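Local coordinates for protein putative methyltransferase (PDB 3LL7) that is a putative methyltransferase that probably transfers a methyl group from S-adenosylmethionine to a substrate not yet identified, at residues 106-111 with 133-138; 85-90 with 166-171. All coordinates share one frame; numbering follows the deposited sequence. Where two conformers were deposited one is given.

Contact 1 (106-111 with 133-138); sequences IDFIAL and HNIPLL. With FMT (formic acid), chain D.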
ATOM      1  N   ILE A 106      -8.395 -11.400   0.159  0.50  8.90           N
ATOM      2  CA  ILE A 106      -6.954 -11.573   0.305  0.50  9.11           C
ATOM      3  C   ILE A 106      -6.404 -11.046   1.637  0.50  9.23           C
ATOM      4  O   ILE A 106      -5.443 -11.610   2.168  0.50  9.06           O
ATOM      5  CB  ILE A 106      -6.167 -11.003  -0.870  0.50  9.15           C
ATOM      6  CG1 ILE A 106      -4.706 -11.463  -0.782  0.50  8.90           C
ATOM      7  CG2 ILE A 106      -6.317  -9.494  -0.910  0.50  8.95           C
ATOM      8  CD1 ILE A 106      -3.835 -11.011  -1.920  0.50  8.08           C
ATOM      9  N   ASP A 107      -7.008  -9.985   2.178  1.00  9.22           N
ATOM     10  CA  ASP A 107      -6.646  -9.534   3.517  1.00  9.63           C
ATOM     11  C   ASP A 107      -7.084 -10.587   4.549  1.00  9.42           C
ATOM     12  O   ASP A 107      -6.324 -10.920   5.456  1.00  9.61           O
ATOM     13  CB  ASP A 107      -7.260  -8.150   3.806  1.00 10.36           C
ATOM     14  CG  ASP A 107      -6.581  -7.022   3.006  1.00 12.45           C
ATOM     15  OD1 ASP A 107      -5.428  -7.197   2.585  1.00 15.53           O
ATOM     16  OD2 ASP A 107      -7.192  -5.952   2.808  1.00 19.34           O
ATOM     17  N   PHE A 108      -8.300 -11.115   4.406  1.00  8.44           N
ATOM     18  CA  PHE A 108      -8.806 -12.104   5.352  1.00  8.23           C
ATOM     19  C   PHE A 108      -7.881 -13.310   5.340  1.00  7.91           C
ATOM     20  O   PHE A 108      -7.506 -13.791   6.399  1.00  7.96           O
ATOM     21  CB  PHE A 108     -10.214 -12.565   4.978  1.00  7.72           C
ATOM     22  CG  PHE A 108     -10.791 -13.578   5.903  1.00  7.15           C
ATOM     23  CD1 PHE A 108     -11.211 -13.209   7.177  1.00  9.00           C
ATOM     24  CD2 PHE A 108     -10.990 -14.903   5.487  1.00  8.30           C
ATOM     25  CE1 PHE A 108     -11.802 -14.149   8.056  1.00 10.33           C
ATOM     26  CE2 PHE A 108     -11.570 -15.851   6.357  1.00  9.85           C
ATOM     27  CZ  PHE A 108     -11.971 -15.469   7.647  1.00  9.18           C
ATOM     28  N   ILE A 109      -7.481 -13.749   4.148  1.00  7.51           N
ATOM     29  CA  ILE A 109      -6.558 -14.894   4.013  1.00  8.57           C
ATOM     30  C   ILE A 109      -5.216 -14.602   4.726  1.00  8.67           C
ATOM     31  O   ILE A 109      -4.676 -15.472   5.425  1.00  8.63           O
ATOM     32  CB  ILE A 109      -6.329 -15.272   2.518  1.00  8.90           C
ATOM     33  CG1 ILE A 109      -7.652 -15.723   1.863  1.00 10.70           C
ATOM     34  CG2 ILE A 109      -5.260 -16.364   2.359  1.00 10.94           C
ATOM     35  CD1 ILE A 109      -8.185 -16.997   2.410  1.00 15.42           C
ATOM     36  N   ALA A 110      -4.722 -13.366   4.587  1.00  8.79           N
ATOM     37  CA  ALA A 110      -3.454 -12.985   5.238  1.00  9.22           C
ATOM     38  C   ALA A 110      -3.604 -13.031   6.751  1.00  9.61           C
ATOM     39  O   ALA A 110      -2.687 -13.455   7.436  1.00 10.38           O
ATOM     40  CB  ALA A 110      -2.973 -11.610   4.788  1.00  8.55           C
ATOM     41  N   LEU A 111      -4.752 -12.594   7.263  1.00  9.01           N
ATOM     42  CA  LEU A 111      -5.044 -12.700   8.704  1.00 10.00           C
ATOM     43  C   LEU A 111      -5.111 -14.148   9.167  1.00  9.44           C
ATOM     44  O   LEU A 111      -4.611 -14.493  10.241  1.00  9.91           O
ATOM     45  CB  LEU A 111      -6.349 -12.000   9.073  1.00  9.77           C
ATOM     46  CG  LEU A 111      -6.550 -10.529   8.695  1.00 12.83           C
ATOM     47  CD1 LEU A 111      -7.945 -10.123   9.153  1.00 16.09           C
ATOM     48  CD2 LEU A 111      -5.480  -9.626   9.288  1.00 13.23           C
ATOM     49  N   HIS A 133     -16.720 -19.812  -1.886  1.00 10.46           N
ATOM     50  CA  HIS A 133     -16.042 -20.849  -2.687  1.00  9.70           C
ATOM     51  C   HIS A 133     -14.494 -20.814  -2.574  1.00  9.65           C
ATOM     52  O   HIS A 133     -13.848 -21.858  -2.389  1.00  9.86           O
ATOM     53  CB  HIS A 133     -16.459 -20.694  -4.159  1.00 10.74           C
ATOM     54  CG  HIS A 133     -15.743 -21.616  -5.098  1.00  9.22           C
ATOM     55  ND1 HIS A 133     -16.185 -22.893  -5.375  1.00 11.03           N
ATOM     56  CD2 HIS A 133     -14.625 -21.436  -5.839  1.00  9.29           C
ATOM     57  CE1 HIS A 133     -15.362 -23.463  -6.242  1.00  7.43           C
ATOM     58  NE2 HIS A 133     -14.408 -22.600  -6.533  1.00  6.62           N
ATOM     59  N   ASN A 134     -13.922 -19.625  -2.721  1.00  8.58           N
ATOM     60  CA  ASN A 134     -12.471 -19.434  -2.817  1.00  9.71           C
ATOM     61  C   ASN A 134     -11.754 -19.619  -1.497  1.00 10.31           C
ATOM     62  O   ASN A 134     -10.677 -20.255  -1.442  1.00 10.52           O
ATOM     63  CB  ASN A 134     -12.127 -18.045  -3.359  1.00  9.04           C
ATOM     64  CG  ASN A 134     -12.514 -17.874  -4.822  1.00  9.74           C
ATOM     65  OD1 ASN A 134     -12.575 -18.843  -5.583  1.00  8.88           O
ATOM     66  ND2 ASN A 134     -12.739 -16.646  -5.220  1.00  8.44           N
ATOM     67  N   ILE A 135     -12.324 -19.045  -0.433  1.00 11.50           N
ATOM     68  CA  ILE A 135     -11.628 -19.029   0.869  1.00 12.61           C
ATOM     69  C   ILE A 135     -11.172 -20.437   1.323  1.00 13.92           C
ATOM     70  O   ILE A 135      -9.984 -20.614   1.644  1.00 15.18           O
ATOM     71  CB  ILE A 135     -12.398 -18.197   1.961  1.00 12.25           C
ATOM     72  CG1 ILE A 135     -12.225 -16.698   1.703  1.00 12.66           C
ATOM     73  CG2 ILE A 135     -11.941 -18.578   3.381  1.00 14.35           C
ATOM     74  CD1 ILE A 135     -13.207 -15.774   2.522  1.00 10.43           C
ATOM     75  N   PRO A 136     -12.070 -21.451   1.303  1.00 14.67           N
ATOM     76  CA  PRO A 136     -11.611 -22.794   1.699  1.00 15.52           C
ATOM     77  C   PRO A 136     -10.524 -23.411   0.802  1.00 15.72           C
ATOM     78  O   PRO A 136      -9.800 -24.292   1.258  1.00 16.25           O
ATOM     79  CB  PRO A 136     -12.889 -23.644   1.647  1.00 15.71           C
ATOM     80  CG  PRO A 136     -13.991 -22.683   1.775  1.00 15.11           C
ATOM     81  CD  PRO A 136     -13.524 -21.435   1.066  1.00 14.73           C
ATOM     82  N   LEU A 137     -10.404 -22.964  -0.446  1.00 15.21           N
ATOM     83  CA  LEU A 137      -9.335 -23.452  -1.328  1.00 15.10           C
ATOM     84  C   LEU A 137      -7.984 -22.784  -1.038  1.00 15.80           C
ATOM     85  O   LEU A 137      -6.929 -23.217  -1.534  1.00 14.70           O
ATOM     86  CB  LEU A 137      -9.726 -23.239  -2.788  1.00 15.41           C
ATOM     87  CG  LEU A 137     -11.086 -23.849  -3.153  1.00 15.23           C
ATOM     88  CD1 LEU A 137     -11.534 -23.379  -4.500  1.00 15.95           C
ATOM     89  CD2 LEU A 137     -11.015 -25.376  -3.093  1.00 15.55           C
ATOM     90  N   LEU A 138      -8.019 -21.703  -0.262  1.00 15.78           N
ATOM     91  CA  LEU A 138      -6.819 -20.917  -0.008  1.00 16.98           C
ATOM     92  C   LEU A 138      -6.270 -21.053   1.407  1.00 17.55           C
ATOM     93  O   LEU A 138      -5.143 -20.641   1.666  1.00 16.14           O
ATOM     94  CB  LEU A 138      -7.075 -19.440  -0.319  1.00 16.82           C
ATOM     95  CG  LEU A 138      -7.293 -19.093  -1.798  1.00 18.09           C
ATOM     96  CD1 LEU A 138      -8.235 -17.890  -1.955  1.00 17.31           C
ATOM     97  CD2 LEU A 138      -5.958 -18.883  -2.530  1.00 20.37           C
TER
HETATM   98  C   FMT D 503      -9.301  -7.627  -0.042  1.00 41.35           C
HETATM   99  O1  FMT D 503      -9.463  -8.358   0.934  1.00 40.41           O
HETATM  100  O2  FMT D 503      -9.814  -7.845  -1.141  1.00 41.65           O
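Phe108 and Ile109 meet Ile135 and Leu138 where the first two helices of the Rossmann-like methyltransferase core, 106-112 and 125-138, pack side by side on one face of the sheet's parallel part. The short axes run 10.7 Å apart at 31°, and the meeting is entirely apolar. Ile135 does much of the bridging. Its CG1 arm is extended at chi2 (167°), and this carries the terminal methyl CD1 to within 3.8 Å of Phe108 CD2, with the two side chains crossing nearly at right angles. Ile135 CG2 lies a little farther from the same ring, 4.1 Å from Phe108 CE2. Next to Phe108, Ile109 CD1 touches both Ile135 and Leu138, 4.1 Å from Ile135 CG1 and 3.8 Å from Leu138 CB. Beneath, Phe108 and Ile135 both rest on Val145 of strand 144-149, while Leu138 turns to Ile64 and Trp61 outside the sheet layer. Pro136 lacks an N-H to bond to the preceding turn, and the second helix kinks there. At the start of the other helix, Asp107 N donates a nearly straight bond (168°) to O1 of a formic acid molecule, 3.2 Å away, and Ser79 OG holds Asp107 OD1. The formic acid, probably from the crystallisation liquor, thus lies just after a glycine-rich loop, where related class I methyltransferases bind S-adenosylmethionine; that this is the site here is an inference. The helix pair itself is the layer expected from two successive right-handed beta-alpha-beta crossovers in a Rossmann-like methyltransferase, whose 3-2-1-4-5-7-6 strand order the sheet follows from 144-149 to 225-233.

Contact 2 (85-90 with 166-171); sequences SYKSRF and YIYVDP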
ATOM      1  N   SER A  85       0.141  -9.533   2.992  1.00 15.74           N
ATOM      2  CA  SER A  85       0.966 -10.339   3.923  1.00 15.48           C
ATOM      3  C   SER A  85       1.680  -9.612   5.073  1.00 14.31           C
ATOM      4  O   SER A  85       1.961 -10.226   6.117  1.00 15.30           O
ATOM      5  CB  SER A  85       1.942 -11.257   3.172  1.00 16.38           C
ATOM      6  OG  SER A  85       2.590 -10.601   2.085  1.00 20.02           O
ATOM      7  N   TYR A  86       2.022  -8.331   4.888  1.00 11.79           N
ATOM      8  CA  TYR A  86       2.572  -7.510   5.983  1.00  9.42           C
ATOM      9  C   TYR A  86       1.611  -7.426   7.163  1.00  8.25           C
ATOM     10  O   TYR A  86       2.022  -7.418   8.317  1.00  7.84           O
ATOM     11  CB  TYR A  86       2.846  -6.082   5.490  1.00  9.12           C
ATOM     12  CG  TYR A  86       3.355  -5.125   6.559  1.00  6.52           C
ATOM     13  CD1 TYR A  86       4.684  -5.163   6.987  1.00  2.00           C
ATOM     14  CD2 TYR A  86       2.503  -4.170   7.133  1.00  4.87           C
ATOM     15  CE1 TYR A  86       5.157  -4.290   7.955  1.00  5.28           C
ATOM     16  CE2 TYR A  86       2.968  -3.282   8.082  1.00  2.42           C
ATOM     17  CZ  TYR A  86       4.291  -3.356   8.502  1.00  3.27           C
ATOM     18  OH  TYR A  86       4.755  -2.498   9.422  1.00  5.06           O
ATOM     19  N   LYS A  87       0.321  -7.343   6.858  1.00  7.97           N
ATOM     20  CA  LYS A  87      -0.726  -7.317   7.881  1.00  7.73           C
ATOM     21  C   LYS A  87      -0.659  -8.512   8.819  1.00  7.05           C
ATOM     22  O   LYS A  87      -1.059  -8.399   9.984  1.00  5.73           O
ATOM     23  CB  LYS A  87      -2.119  -7.317   7.248  1.00  8.83           C
ATOM     24  CG  LYS A  87      -2.457  -6.046   6.506  1.00 11.50           C
ATOM     25  CD  LYS A  87      -3.744  -6.272   5.702  1.00 14.21           C
ATOM     26  CE  LYS A  87      -3.992  -5.095   4.778  1.00 14.87           C
ATOM     27  NZ  LYS A  87      -3.125  -5.121   3.562  1.00 17.35           N
ATOM     28  N   SER A  88      -0.156  -9.646   8.333  1.00  5.97           N
ATOM     29  CA  SER A  88      -0.129 -10.838   9.188  1.00  6.64           C
ATOM     30  C   SER A  88       0.736 -10.623  10.450  1.00  6.22           C
ATOM     31  O   SER A  88       0.522 -11.298  11.460  1.00  6.17           O
ATOM     32  CB  SER A  88       0.297 -12.095   8.418  1.00  6.58           C
ATOM     33  OG  SER A  88       1.697 -12.068   8.197  1.00  8.61           O
ATOM     34  N   ARG A  89       1.677  -9.675  10.392  0.50  5.71           N
ATOM     35  CA  ARG A  89       2.520  -9.344  11.545  0.50  6.30           C
ATOM     36  C   ARG A  89       1.752  -8.757  12.737  0.50  6.38           C
ATOM     37  O   ARG A  89       2.267  -8.767  13.856  0.50  6.18           O
ATOM     38  CB  ARG A  89       3.673  -8.405  11.155  0.50  6.01           C
ATOM     39  CG  ARG A  89       3.253  -6.978  10.797  0.50  6.77           C
ATOM     40  CD  ARG A  89       3.262  -6.017  11.975  0.50  7.78           C
ATOM     41  NE  ARG A  89       4.603  -5.516  12.283  0.50  6.42           N
ATOM     42  CZ  ARG A  89       4.874  -4.782  13.347  0.50  6.71           C
ATOM     43  NH1 ARG A  89       3.894  -4.467  14.179  0.50  7.94           N
ATOM     44  NH2 ARG A  89       6.105  -4.358  13.578  0.50  4.04           N
ATOM     45  N   PHE A  90       0.545  -8.239  12.501  1.00  6.34           N
ATOM     46  CA  PHE A  90      -0.304  -7.706  13.597  1.00  6.27           C
ATOM     47  C   PHE A  90      -1.063  -8.814  14.353  1.00  6.64           C
ATOM     48  O   PHE A  90      -1.591  -8.578  15.437  1.00  6.14           O
ATOM     49  CB  PHE A  90      -1.326  -6.685  13.090  1.00  7.31           C
ATOM     50  CG  PHE A  90      -0.720  -5.395  12.609  1.00  6.87           C
ATOM     51  CD1 PHE A  90      -0.576  -4.311  13.477  1.00  9.77           C
ATOM     52  CD2 PHE A  90      -0.272  -5.273  11.297  1.00  8.45           C
ATOM     53  CE1 PHE A  90      -0.016  -3.116  13.043  1.00 10.34           C
ATOM     54  CE2 PHE A  90       0.297  -4.082  10.853  1.00 10.11           C
ATOM     55  CZ  PHE A  90       0.434  -3.004  11.726  1.00 11.70           C
ATOM     56  N   TYR A 166      -8.978  -9.797  17.168  1.00 15.48           N
ATOM     57  CA  TYR A 166      -8.884  -8.670  16.233  1.00 15.81           C
ATOM     58  C   TYR A 166     -10.096  -8.465  15.341  1.00 15.72           C
ATOM     59  O   TYR A 166     -10.709  -9.425  14.859  1.00 15.40           O
ATOM     60  CB  TYR A 166      -7.649  -8.796  15.352  1.00 16.02           C
ATOM     61  CG  TYR A 166      -6.407  -9.221  16.068  1.00 15.69           C
ATOM     62  CD1 TYR A 166      -5.530  -8.277  16.605  1.00 16.95           C
ATOM     63  CD2 TYR A 166      -6.091 -10.576  16.201  1.00 15.80           C
ATOM     64  CE1 TYR A 166      -4.364  -8.676  17.278  1.00 16.00           C
ATOM     65  CE2 TYR A 166      -4.927 -10.980  16.851  1.00 15.08           C
ATOM     66  CZ  TYR A 166      -4.076 -10.025  17.386  1.00 16.55           C
ATOM     67  OH  TYR A 166      -2.925 -10.443  18.011  1.00 15.49           O
ATOM     68  N   ILE A 167     -10.452  -7.200  15.159  1.00 15.05           N
ATOM     69  CA  ILE A 167     -11.470  -6.807  14.202  1.00 14.70           C
ATOM     70  C   ILE A 167     -10.788  -5.958  13.125  1.00 14.47           C
ATOM     71  O   ILE A 167     -10.187  -4.911  13.424  1.00 15.34           O
ATOM     72  CB  ILE A 167     -12.648  -6.041  14.866  1.00 14.50           C
ATOM     73  CG1 ILE A 167     -13.431  -6.985  15.794  1.00 13.69           C
ATOM     74  CG2 ILE A 167     -13.585  -5.474  13.819  1.00 13.24           C
ATOM     75  CD1 ILE A 167     -14.459  -6.309  16.662  1.00 12.27           C
ATOM     76  N   TYR A 168     -10.885  -6.428  11.887  1.00 13.80           N
ATOM     77  CA  TYR A 168     -10.265  -5.765  10.742  1.00 13.56           C
ATOM     78  C   TYR A 168     -11.330  -5.071   9.880  1.00 13.36           C
ATOM     79  O   TYR A 168     -12.412  -5.630   9.641  1.00 13.50           O
ATOM     80  CB  TYR A 168      -9.466  -6.791   9.932  1.00 13.53           C
ATOM     81  CG  TYR A 168      -8.860  -6.222   8.686  1.00 14.23           C
ATOM     82  CD1 TYR A 168      -7.750  -5.372   8.747  1.00 15.59           C
ATOM     83  CD2 TYR A 168      -9.420  -6.499   7.436  1.00 17.20           C
ATOM     84  CE1 TYR A 168      -7.193  -4.839   7.556  1.00 17.21           C
ATOM     85  CE2 TYR A 168      -8.897  -5.966   6.278  1.00 16.53           C
ATOM     86  CZ  TYR A 168      -7.794  -5.132   6.345  1.00 16.06           C
ATOM     87  OH  TYR A 168      -7.277  -4.624   5.181  1.00 16.79           O
ATOM     88  N   VAL A 169     -11.038  -3.845   9.448  1.00 12.78           N
ATOM     89  CA  VAL A 169     -11.949  -3.087   8.613  1.00 12.56           C
ATOM     90  C   VAL A 169     -11.182  -2.327   7.522  1.00 13.04           C
ATOM     91  O   VAL A 169     -10.139  -1.728   7.775  1.00 12.76           O
ATOM     92  CB  VAL A 169     -12.869  -2.160   9.489  1.00 13.59           C
ATOM     93  CG1 VAL A 169     -12.043  -1.156  10.323  1.00 12.74           C
ATOM     94  CG2 VAL A 169     -13.996  -1.492   8.667  1.00 14.80           C
ATOM     95  N   ASP A 170     -11.719  -2.357   6.314  1.00 12.94           N
ATOM     96  CA  ASP A 170     -11.140  -1.632   5.173  1.00 14.16           C
ATOM     97  C   ASP A 170     -12.273  -0.813   4.556  1.00 13.60           C
ATOM     98  O   ASP A 170     -12.966  -1.290   3.656  1.00 12.74           O
ATOM     99  CB  ASP A 170     -10.529  -2.660   4.189  1.00 14.35           C
ATOM    100  CG  ASP A 170     -10.046  -2.044   2.877  1.00 16.94           C
ATOM    101  OD1 ASP A 170      -9.935  -0.804   2.781  1.00 17.67           O
ATOM    102  OD2 ASP A 170      -9.795  -2.826   1.920  1.00 19.91           O
ATOM    103  N   PRO A 171     -12.479   0.425   5.060  1.00 13.83           N
ATOM    104  CA  PRO A 171     -13.652   1.200   4.648  1.00 14.39           C
ATOM    105  C   PRO A 171     -13.568   1.692   3.206  1.00 15.42           C
ATOM    106  O   PRO A 171     -12.476   1.753   2.627  1.00 15.37           O
ATOM    107  CB  PRO A 171     -13.685   2.386   5.632  1.00 13.89           C
ATOM    108  CG  PRO A 171     -12.378   2.398   6.327  1.00 14.31           C
ATOM    109  CD  PRO A 171     -11.799   1.014   6.231  1.00 13.40           C
TER
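Lys87 leaves its backbone with CG anti to the carbonyl carbon (chi1 -68°), runs extended as far as CE and bends at chi4 (77°), while Tyr168 swings its ring out with CG anti to the backbone N (chi1 176°). The two side chains meet crosswise, so the lysine methylenes pass the phenol hydroxyl: Lys87 CE lies 3.3 Å from Tyr168 OH, and Lys87 CD is 3.9 Å from that same oxygen. The bend takes NZ past the tyrosine to a salt bridge with Glu239, with a long, weak ion pair to Asp107 as a second partner. Tyr168 OH turns to Asp107 OD2 in a hydrogen bond, and the ring packs on Leu206 and Lys208 of the neighbouring strand.

Three residues along, the touching atom is a backbone one. Phe90 O approaches the Tyr166 ring obliquely and sits 3.3 Å from Tyr166 CE1, with Tyr166 CZ at 3.5 Å. Arg92 N bonds to the Tyr166 hydroxyl and helps fix this ring beside the chain leaving 85-90. The phenyl group of Phe90 leads off to Leu206 and to an edge-to-face meeting with His229. Within 85-90, Ser85 O accepts both Ser88 OG, at 2.8 Å, and Ser88 N.

Tyr166 and Tyr168, alternate residues of strand 166-173, thus face the same segment. The approach of Lys87 CE to Tyr168 OH is perhaps mildly favourable, but the stronger chemistry lies in the polar cluster around it: one carboxylate, that of Asp107, receives the phenol at OD2 and the more distant ammonium at OD1, while Glu239 takes the firmer hold on Lys87 NZ, so the lysine's charge is probably shared between two acids.

From the N terminus the chain runs through helix 81-86 and on along 85-90, enters the sheet at strand 96-99 and then forms helix 106-112. It returns through strand 117-122 to helix 125-138, where contact 1 closes a loop of 21 residues. After strand 144-149 and helix 156-162 it reaches strand 166-173, and contact 2 closes a 75-residue loop with contact 1 nested inside. Contact 1 joins two helices layered on the sheet; contact 2 packs the segment leading into strand 96-99 against strand 166-173, amid the parallel strands. Helix 106-112 joins them directly: Asp107 reaches Tyr168 and Lys87, and Leu111 CD1 lies 3.7 Å from Tyr168 CB.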